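Local coordinates for protein CS1 fimbrial subunit A (Escherichia coli, PDB 4HJI) that forms the major subunit of CS1 fimbriae, bacterial surface filaments that let the bacterium colonise the epithelium of host organs, at residues 130-133 against 134-137. Numbering follows the deposited sequence.
Sequences HADA and TRVT
D132 and R135 close a type I beta turn: R135 N donates to D132 O at 3.1 Å with an N-H...O angle of 162°, and A133 and T134 fill the corner with backbone angles close to those of a right-handed helix. The turn follows the end of strand 119-131 in this immunoglobulin-like pilin and starts the connection to strand 144-156. A133 N donates to N49 OD1, which ties the corner to strand 49-61.

An Asx turn is superimposed on the same corner, because D132 OD1 also takes the backbone NH of T134, with N to OD1 at 3.0 Å. D132 CG stands anti to its own backbone N (chi1 180°), which sends the carboxylate forward alongside the turn. T134 turns OG1 back on the same oxygen, and OG1 to D132 OD1 is only 2.6 Å, approaching on the syn side and close to the carboxylate plane, whereas the T134 N comes from well above that plane. Two donors from one residue therefore grip OD1, and N49 ND2 adds a weak third bond.

The other carboxylate oxygen, D132 OD2, faces R135. Extended from CG to NE, the arginine chain passes across D132 OD2, with R135 CG 3.5 Å from D132 OD2; a turn about the CD-NE bond then brings NH1 back. R135 NH1 makes a salt bridge to D132 OD2 at 2.9 Å. The carboxylate and guanidinium planes are tilted 63° apart, but D132 OD2 still lies close to the guanidinium plane, at its edge.

Away from the carboxylate, the side chains of A133 and V136 both touch L141, and V136 CG2 sits 3.1 Å from A133 O.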
loop_
_atom_site.group_PDB
_atom_site.type_symbol
_atom_site.label_atom_id
_atom_site.label_comp_id
_atom_site.label_asym_id
_atom_site.label_seq_id
_atom_site.Cartn_x
_atom_site.Cartn_y
_atom_site.Cartn_z
ATOM N N HIS A 130 1.875 4.710 5.839
ATOM C CA HIS A 130 2.177 5.866 6.734
ATOM C C HIS A 130 0.914 6.270 7.510
ATOM O O HIS A 130 0.151 7.131 7.032
ATOM C CB HIS A 130 2.671 7.112 5.955
ATOM C CG HIS A 130 3.820 6.859 5.031
ATOM N ND1 HIS A 130 5.129 6.983 5.431
ATOM C CD2 HIS A 130 3.858 6.463 3.734
ATOM C CE1 HIS A 130 5.929 6.681 4.424
ATOM N NE2 HIS A 130 5.184 6.368 3.383
ATOM N N ALA A 131 0.707 5.733 8.710
ATOM C CA ALA A 131 -0.384 6.212 9.591
ATOM C C ALA A 131 0.049 7.487 10.291
ATOM O O ALA A 131 1.066 7.482 10.973
ATOM C CB ALA A 131 -0.748 5.183 10.631
ATOM N N ASP A 132 -0.726 8.563 10.130
ATOM C CA ASP A 132 -0.376 9.860 10.686
ATOM C C ASP A 132 -1.201 10.242 11.921
ATOM O O ASP A 132 -2.312 10.761 11.821
ATOM C CB ASP A 132 -0.569 10.896 9.605
ATOM C CG ASP A 132 -0.244 12.282 10.075
ATOM O OD1 ASP A 132 0.313 12.423 11.191
ATOM O OD2 ASP A 132 -0.556 13.222 9.327
ATOM N N ALA A 133 -0.647 9.972 13.097
ATOM C CA ALA A 133 -1.392 10.182 14.330
ATOM C C ALA A 133 -1.442 11.663 14.709
ATOM O O ALA A 133 -2.141 12.038 15.641
ATOM C CB ALA A 133 -0.815 9.328 15.459
ATOM N N THR A 134 -0.725 12.516 13.985
ATOM C CA THR A 134 -0.911 13.962 14.182
ATOM C C THR A 134 -2.228 14.494 13.590
ATOM O O THR A 134 -2.608 15.635 13.883
ATOM C CB THR A 134 0.250 14.794 13.613
ATOM O OG1 THR A 134 0.166 14.839 12.186
ATOM C CG2 THR A 134 1.584 14.210 14.019
ATOM N N ARG A 135 -2.899 13.691 12.762
ATOM C CA ARG A 135 -4.170 14.085 12.133
ATOM C C ARG A 135 -5.365 13.186 12.500
ATOM O O ARG A 135 -6.287 13.023 11.706
ATOM C CB ARG A 135 -4.001 14.162 10.609
ATOM C CG ARG A 135 -3.225 15.394 10.161
ATOM C CD ARG A 135 -3.238 15.547 8.649
ATOM N NE ARG A 135 -2.564 16.763 8.191
ATOM C CZ ARG A 135 -1.243 16.934 8.154
ATOM N NH1 ARG A 135 -0.419 15.976 8.565
ATOM N NH2 ARG A 135 -0.743 18.082 7.715
ATOM N N VAL A 136 -5.363 12.653 13.718
ATOM C CA VAL A 136 -6.510 11.888 14.223
ATOM C C VAL A 136 -7.791 12.716 14.157
ATOM O O VAL A 136 -7.769 13.921 14.407
ATOM C CB VAL A 136 -6.301 11.406 15.674
ATOM C CG1 VAL A 136 -7.399 10.428 16.103
ATOM C CG2 VAL A 136 -4.935 10.756 15.822
ATOM N N THR A 137 -8.892 12.076 13.768
ATOM C CA THR A 137 -10.201 12.731 13.654
ATOM C C THR A 137 -11.217 11.991 14.509
ATOM O O THR A 137 -11.040 10.812 14.796
ATOM C CB THR A 137 -10.754 12.710 12.208
ATOM O OG1 THR A 137 -11.203 11.386 11.862
ATOM C CG2 THR A 137 -9.707 13.167 11.217
#